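Local coordinates for ferredoxin--NADP reductase, apicoplast (Plasmodium falciparum, PDB 3JQQ), which transfers electrons between ferredoxin and NADP(H) through a bound FAD, and may serve the last step of isoprenoid precursor synthesis in the apicoplast, at residues F6-T11 / G155-F160; F46-G51 / Y103-S108. The protein carries 1 engineered substitution. One frame throughout, in Å; residues are numbered along the deposited sequence.

Interaction 1. Residues F6-T11 / G155-F160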
loop_
_atom_site.group_PDB
_atom_site.type_symbol
_atom_site.label_atom_id
_atom_site.label_comp_id
_atom_site.label_asym_id
_atom_site.label_seq_id
_atom_site.Cartn_x
_atom_site.Cartn_y
_atom_site.Cartn_z
ATOM N N PHE B 6 -5.731 2.187 27.314
ATOM C CA PHE B 6 -4.866 3.237 26.791
ATOM C C PHE B 6 -5.365 3.764 25.440
ATOM O O PHE B 6 -4.969 4.849 25.003
ATOM C CB PHE B 6 -3.428 2.736 26.661
ATOM C CG PHE B 6 -2.796 2.348 27.971
ATOM C CD1 PHE B 6 -3.055 3.072 29.124
ATOM C CD2 PHE B 6 -1.926 1.273 28.044
ATOM C CE1 PHE B 6 -2.471 2.720 30.327
ATOM C CE2 PHE B 6 -1.337 0.918 29.244
ATOM C CZ PHE B 6 -1.609 1.642 30.385
ATOM N N ILE B 7 -6.241 3.001 24.792
ATOM C CA ILE B 7 -6.768 3.384 23.484
ATOM C C ILE B 7 -7.449 4.762 23.492
ATOM O O ILE B 7 -8.329 5.029 24.310
ATOM C CB ILE B 7 -7.767 2.342 22.933
ATOM C CG1 ILE B 7 -7.025 1.162 22.299
ATOM C CG2 ILE B 7 -8.685 2.980 21.901
ATOM C CD1 ILE B 7 -6.641 0.074 23.287
ATOM N N ASN B 8 -7.026 5.621 22.571
ATOM C CA ASN B 8 -7.674 6.912 22.341
ATOM C C ASN B 8 -7.580 7.916 23.489
ATOM O O ASN B 8 -8.389 8.840 23.583
ATOM C CB ASN B 8 -9.128 6.714 21.908
ATOM C CG ASN B 8 -9.243 6.244 20.472
ATOM O OD1 ASN B 8 -8.485 6.679 19.604
ATOM N ND2 ASN B 8 -10.193 5.352 20.215
ATOM N N LEU B 9 -6.588 7.734 24.355
ATOM C CA LEU B 9 -6.280 8.733 25.363
ATOM C C LEU B 9 -6.060 10.069 24.672
ATOM O O LEU B 9 -6.494 11.115 25.156
ATOM C CB LEU B 9 -5.027 8.338 26.145
ATOM C CG LEU B 9 -5.246 7.618 27.485
ATOM C CD1 LEU B 9 -6.357 6.592 27.374
ATOM C CD2 LEU B 9 -3.952 6.974 27.970
ATOM N N TYR B 10 -5.379 10.022 23.532
ATOM C CA TYR B 10 -5.162 11.210 22.728
ATOM C C TYR B 10 -5.795 11.042 21.359
ATOM O O TYR B 10 -5.674 9.994 20.724
ATOM C CB TYR B 10 -3.670 11.527 22.624
ATOM C CG TYR B 10 -3.062 11.784 23.977
ATOM C CD1 TYR B 10 -2.361 10.791 24.645
ATOM C CD2 TYR B 10 -3.229 13.010 24.610
ATOM C CE1 TYR B 10 -1.821 11.019 25.893
ATOM C CE2 TYR B 10 -2.693 13.246 25.858
ATOM C CZ TYR B 10 -1.990 12.249 26.493
ATOM O OH TYR B 10 -1.455 12.478 27.743
ATOM N N THR B 11 -6.484 12.085 20.919
ATOM C CA THR B 11 -7.228 12.042 19.677
ATOM C C THR B 11 -6.808 13.200 18.789
ATOM O O THR B 11 -5.932 13.986 19.148
ATOM C CB THR B 11 -8.736 12.148 19.937
ATOM O OG1 THR B 11 -9.056 13.469 20.390
ATOM C CG2 THR B 11 -9.164 11.138 20.990
ATOM N N GLY B 155 -3.424 8.479 20.165
ATOM C CA GLY B 155 -3.362 7.054 20.506
ATOM C C GLY B 155 -3.515 6.755 21.987
ATOM O O GLY B 155 -3.862 7.639 22.770
ATOM N N ALA B 156 -3.249 5.504 22.377
ATOM C CA ALA B 156 -2.795 4.463 21.458
ATOM C C ALA B 156 -3.928 3.912 20.596
ATOM O O ALA B 156 -5.095 4.198 20.837
ATOM C CB ALA B 156 -2.130 3.333 22.235
ATOM N N HIS B 157 -3.563 3.127 19.586
ATOM C CA HIS B 157 -4.532 2.478 18.719
ATOM C C HIS B 157 -4.162 1.015 18.517
ATOM O O HIS B 157 -3.005 0.626 18.695
ATOM C CB HIS B 157 -4.591 3.150 17.345
ATOM C CG HIS B 157 -4.645 4.645 17.391
ATOM N ND1 HIS B 157 -5.814 5.344 17.602
ATOM C CD2 HIS B 157 -3.683 5.572 17.220
ATOM C CE1 HIS B 157 -5.562 6.646 17.579
ATOM N NE2 HIS B 157 -4.278 6.808 17.347
ATOM N N GLY B 158 -5.148 0.213 18.126
ATOM C CA GLY B 158 -4.906 -1.167 17.725
ATOM C C GLY B 158 -5.027 -2.177 18.848
ATOM O O GLY B 158 -5.224 -1.817 20.007
ATOM N N TYR B 159 -4.909 -3.451 18.492
ATOM C CA TYR B 159 -4.990 -4.533 19.461
ATOM C C TYR B 159 -3.999 -5.626 19.075
ATOM O O TYR B 159 -4.171 -6.794 19.419
ATOM C CB TYR B 159 -6.417 -5.088 19.530
ATOM C CG TYR B 159 -7.476 -4.028 19.748
ATOM C CD1 TYR B 159 -8.120 -3.430 18.673
ATOM C CD2 TYR B 159 -7.829 -3.619 21.031
ATOM C CE1 TYR B 159 -9.086 -2.461 18.864
ATOM C CE2 TYR B 159 -8.795 -2.647 21.233
ATOM C CZ TYR B 159 -9.421 -2.073 20.145
ATOM O OH TYR B 159 -10.383 -1.106 20.331
ATOM N N PHE B 160 -2.958 -5.224 18.352
ATOM C CA PHE B 160 -1.910 -6.131 17.906
ATOM C C PHE B 160 -0.945 -6.367 19.064
ATOM O O PHE B 160 0.228 -6.004 18.995
ATOM C CB PHE B 160 -1.184 -5.506 16.711
ATOM C CG PHE B 160 -0.407 -6.486 15.879
ATOM C CD1 PHE B 160 -1.036 -7.562 15.275
ATOM C CD2 PHE B 160 0.945 -6.311 15.674
ATOM C CE1 PHE B 160 -0.319 -8.456 14.500
ATOM C CE2 PHE B 160 1.667 -7.199 14.900
ATOM C CZ PHE B 160 1.040 -8.271 14.312
#
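A classic beta bulge joins Leu9 and Tyr10 of the N-terminal loop to Gly155, near the end of strand 150-157 in the antiparallel sheet of the FAD-binding domain. Tyr10 and Gly155 form a single antiparallel, hydrogen-bonded pair. Tyr10 N donates to Gly155 O at 2.9 Å, and Gly155 N returns a bond to Tyr10 O at 2.8 Å. Both are fairly straight, with 165° at the hydrogen. Leu9 N also lies near Gly155 O, but its angle is too poor for a bond. Residues Phe6 to Leu9 make a type II turn, and this turn adds two more backbone bonds. Asn8 N reaches Ala156 O at 3.0 Å. Ala156 N, just after a cis peptide bond, donates to Phe6 O at 3.2 Å from well above the carbonyl plane. Ile7 CA makes a CH...O contact of 3.2 Å to Ala156 O, which therefore takes contacts from two successive residues. The Asn8 and His157 side chains cross at about a right angle, their amide and ring planes 72° apart, with Asn8 OD1 3.6 Å from His157 CE1. His157 NE2 is hydrogen-bonded to Thr154 OG1. Ile7 has CG1 anti to its carbonyl carbon (chi1 -81°), and the branch ends with CD1 4.0 Å from Tyr159 CE2.

Interaction 2. Residues F46-G51 / Y103-S108. With FAD (flavin-adenine dinucleotide), chain I.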
loop_
_atom_site.group_PDB
_atom_site.type_symbol
_atom_site.label_atom_id
_atom_site.label_comp_id
_atom_site.label_asym_id
_atom_site.label_seq_id
_atom_site.Cartn_x
_atom_site.Cartn_y
_atom_site.Cartn_z
ATOM N N PHE B 46 2.379 9.602 27.219
ATOM C CA PHE B 46 1.767 8.736 26.215
ATOM C C PHE B 46 1.743 7.291 26.704
ATOM O O PHE B 46 2.789 6.686 26.963
ATOM C CB PHE B 46 2.497 8.835 24.875
ATOM C CG PHE B 46 1.692 8.336 23.713
ATOM C CD1 PHE B 46 0.777 9.165 23.086
ATOM C CD2 PHE B 46 1.846 7.033 23.251
ATOM C CE1 PHE B 46 0.031 8.715 22.019
ATOM C CE2 PHE B 46 1.099 6.574 22.181
ATOM C CZ PHE B 46 0.191 7.415 21.563
ATOM N N LYS B 47 0.541 6.741 26.830
ATOM C CA LYS B 47 0.372 5.399 27.377
ATOM C C LYS B 47 0.063 4.405 26.274
ATOM O O LYS B 47 -0.784 4.657 25.408
ATOM C CB LYS B 47 -0.753 5.397 28.416
ATOM C CG LYS B 47 -0.497 6.299 29.610
ATOM C CD LYS B 47 0.440 5.637 30.608
ATOM C CE LYS B 47 0.667 6.526 31.821
ATOM N NZ LYS B 47 1.405 5.805 32.896
ATOM N N TYR B 48 0.752 3.272 26.307
ATOM C CA TYR B 48 0.581 2.261 25.287
ATOM C C TYR B 48 1.090 0.925 25.788
ATOM O O TYR B 48 1.881 0.857 26.730
ATOM C CB TYR B 48 1.344 2.653 24.012
ATOM C CG TYR B 48 2.848 2.702 24.188
ATOM C CD1 TYR B 48 3.478 3.859 24.627
ATOM C CD2 TYR B 48 3.637 1.592 23.915
ATOM C CE1 TYR B 48 4.851 3.910 24.794
ATOM C CE2 TYR B 48 5.015 1.635 24.074
ATOM C CZ TYR B 48 5.614 2.796 24.518
ATOM O OH TYR B 48 6.981 2.848 24.677
ATOM N N LEU B 49 0.620 -0.137 25.150
ATOM C CA LEU B 49 1.175 -1.458 25.351
ATOM C C LEU B 49 2.008 -1.798 24.129
ATOM O O LEU B 49 1.768 -1.272 23.033
ATOM C CB LEU B 49 0.063 -2.493 25.512
ATOM C CG LEU B 49 -0.824 -2.397 26.754
ATOM C CD1 LEU B 49 -1.842 -3.522 26.758
ATOM C CD2 LEU B 49 0.019 -2.432 28.020
ATOM N N GLU B 50 2.987 -2.674 24.309
ATOM C CA GLU B 50 3.758 -3.158 23.182
ATOM C C GLU B 50 2.805 -3.635 22.083
ATOM O O GLU B 50 1.829 -4.333 22.361
ATOM C CB GLU B 50 4.698 -4.282 23.621
ATOM C CG GLU B 50 5.872 -3.817 24.484
ATOM C CD GLU B 50 5.474 -3.506 25.923
ATOM O OE1 GLU B 50 4.399 -3.965 26.362
ATOM O OE2 GLU B 50 6.242 -2.800 26.614
ATOM N N GLY B 51 3.086 -3.246 20.843
ATOM C CA GLY B 51 2.250 -3.639 19.714
ATOM C C GLY B 51 1.329 -2.530 19.246
ATOM O O GLY B 51 0.821 -2.564 18.126
ATOM N N TYR B 103 1.644 4.817 12.942
ATOM C CA TYR B 103 2.987 4.272 12.929
ATOM C C TYR B 103 3.166 3.380 14.147
ATOM O O TYR B 103 2.778 3.739 15.258
ATOM C CB TYR B 103 4.016 5.406 12.882
ATOM C CG TYR B 103 3.849 6.232 11.632
ATOM C CD1 TYR B 103 3.100 7.397 11.640
ATOM C CD2 TYR B 103 4.395 5.813 10.428
ATOM C CE1 TYR B 103 2.921 8.137 10.488
ATOM C CE2 TYR B 103 4.220 6.546 9.273
ATOM C CZ TYR B 103 3.485 7.707 9.308
ATOM O OH TYR B 103 3.308 8.442 8.155
ATOM N N SER B 104 3.722 2.197 13.926
ATOM C CA SER B 104 3.890 1.243 15.006
ATOM C C SER B 104 5.018 1.675 15.932
ATOM O O SER B 104 6.079 2.117 15.483
ATOM C CB SER B 104 4.142 -0.162 14.458
ATOM O OG SER B 104 3.027 -0.617 13.711
ATOM N N ILE B 105 4.768 1.556 17.230
ATOM C CA ILE B 105 5.747 1.915 18.239
ATOM C C ILE B 105 6.753 0.778 18.355
ATOM O O ILE B 105 6.369 -0.380 18.492
ATOM C CB ILE B 105 5.062 2.168 19.601
ATOM C CG1 ILE B 105 3.961 3.220 19.452
ATOM C CG2 ILE B 105 6.077 2.607 20.645
ATOM C CD1 ILE B 105 3.095 3.394 20.696
ATOM N N SER B 106 8.041 1.103 18.277
ATOM C CA SER B 106 9.081 0.076 18.289
ATOM C C SER B 106 9.863 0.023 19.608
ATOM O O SER B 106 10.894 -0.647 19.701
ATOM C CB SER B 106 10.037 0.264 17.109
ATOM O OG SER B 106 10.530 1.591 17.057
ATOM N N SER B 107 9.367 0.726 20.619
ATOM C CA SER B 107 9.989 0.711 21.944
ATOM C C SER B 107 9.158 -0.090 22.943
ATOM O O SER B 107 8.028 -0.480 22.651
ATOM C CB SER B 107 10.189 2.139 22.456
ATOM O OG SER B 107 9.007 2.909 22.301
ATOM N N SER B 108 9.723 -0.330 24.129
ATOM C CA SER B 108 9.000 -1.000 25.208
ATOM C C SER B 108 8.458 0.025 26.208
ATOM O O SER B 108 9.000 1.122 26.331
ATOM C CB SER B 108 9.908 -2.007 25.916
ATOM O OG SER B 108 9.143 -2.930 26.670
HETATM P PA FAD I . 0.349 9.764 1.595
HETATM O O1A FAD I . -0.827 9.448 2.487
HETATM O O2A FAD I . 0.459 11.251 1.353
HETATM O O5B FAD I . 0.237 8.941 0.211
HETATM C C5B FAD I . 0.270 7.530 0.208
HETATM C C4B FAD I . 1.168 7.013 -0.913
HETATM O O4B FAD I . 0.781 7.563 -2.161
HETATM C C3B FAD I . 2.615 7.410 -0.689
HETATM O O3B FAD I . 3.438 6.357 -1.131
HETATM C C2B FAD I . 2.809 8.611 -1.593
HETATM O O2B FAD I . 4.124 8.660 -2.095
HETATM C C1B FAD I . 1.801 8.384 -2.706
HETATM N N9A FAD I . 1.211 9.644 -3.193
HETATM C C8A FAD I . 0.600 10.618 -2.447
HETATM N N7A FAD I . 0.188 11.603 -3.281
HETATM C C5A FAD I . 0.523 11.266 -4.546
HETATM C C6A FAD I . 0.340 11.906 -5.766
HETATM N N6A FAD I . -0.192 13.126 -5.812
HETATM N N1A FAD I . 0.802 11.305 -6.918
HETATM C C2A FAD I . 1.436 10.082 -6.852
HETATM N N3A FAD I . 1.615 9.456 -5.636
HETATM C C4A FAD I . 1.164 10.039 -4.502
HETATM N N1 FAD I . 4.291 3.299 8.017
HETATM C C2 FAD I . 5.600 3.371 8.438
HETATM O O2 FAD I . 6.427 3.950 7.733
HETATM N N3 FAD I . 5.976 2.798 9.637
HETATM C C4 FAD I . 5.046 2.148 10.419
HETATM O O4 FAD I . 5.383 1.637 11.484
HETATM C C4X FAD I . 3.725 2.073 9.995
HETATM N N5 FAD I . 2.790 1.425 10.774
HETATM C C5X FAD I . 1.483 1.358 10.340
HETATM C C6 FAD I . 0.542 0.702 11.128
HETATM C C7 FAD I . -0.778 0.627 10.709
HETATM C C7M FAD I . -1.793 -0.081 11.562
HETATM C C8 FAD I . -1.151 1.213 9.498
HETATM C C8M FAD I . -2.576 1.140 9.022
HETATM C C9 FAD I . -0.208 1.865 8.714
HETATM C C9A FAD I . 1.112 1.941 9.127
HETATM N N10 FAD I . 2.045 2.602 8.343
HETATM C C10 FAD I . 3.351 2.654 8.785
HETATM C "C1'" FAD I . 1.636 3.396 7.117
HETATM C "C2'" FAD I . 1.629 4.908 7.383
HETATM O "O2'" FAD I . 0.592 5.209 8.284
HETATM C "C3'" FAD I . 1.401 5.805 6.157
HETATM O "O3'" FAD I . 0.388 5.275 5.329
HETATM C "C4'" FAD I . 2.661 6.067 5.335
HETATM O "O4'" FAD I . 3.572 6.802 6.121
HETATM C "C5'" FAD I . 2.329 6.891 4.094
HETATM O "O5'" FAD I . 1.792 8.116 4.534
HETATM P P FAD I . 2.098 9.499 3.768
HETATM O O1P FAD I . 1.204 10.585 4.318
HETATM O O2P FAD I . 3.555 9.888 3.875
HETATM O O3P FAD I . 1.708 9.189 2.238
HETATM O O HOH W 1 1.311 -2.093 15.178
#
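Ile105 pushes its CD1 methyl over one face of the Tyr48 ring. This is a CH-pi contact, 3.9 Å from CD1 to the ring centroid and 24° off the normal. The CG2 branch of Ile105 lies 3.7 Å from Tyr48 CE2. CB of Tyr48 points toward 103-108, and chi1 65°, with CG between N and the carbonyl carbon, sets one ring face against Ile105 CD1. Phe46 CE2 meets the same CD1 at the edge of its ring, at 4.0 Å. At the far end of Tyr48, Ser107 OG donates to OH at 3.1 Å and itself accepts from Ser115 N. Segment 103-108 starts on strand 101-104, outermost in this chain's antiparallel sheet of the FAD-binding domain, where Arg101 to Ser104 form the family's RxYS motif. There Ser104 N donates to FAD O4 at 3.0 Å, and Tyr103 OH is hydrogen-bonded to FAD O4' at 2.6 Å. A water between the segments accepts from Ser104 OG and donates to Gly51 O. The Glu50 chain bends at chi2 (76°) and brings OE2 to 2.9 Å from Ser108 OG. Asn109 N donates to the same carboxylate oxygen, while Ser108 OG is hydrogen-bonded to Asn110 OD1.

In the fold
Both contacts reach the same antiparallel sheet, and interaction 2 is nested within the chain loop closed by interaction 1. Their centres are about 10 Å apart. Interaction 1 is a surface contact between an N-terminal loop and a strand end, held mainly by backbone hydrogen bonds, with side-chain packing beside them. Interaction 2 is buried and depends on side chains: apolar groups around a tyrosine ring, serine hydroxyls and a water, with FAD at one end. The 46-51 loop links them. Phe6 CD1 packs on Lys47 CB at 3.3 Å, and Gly155 CA lies 3.7 Å from Phe46 CZ. Thus Phe46 touches the strand end of interaction 1 and Ile105 of interaction 2.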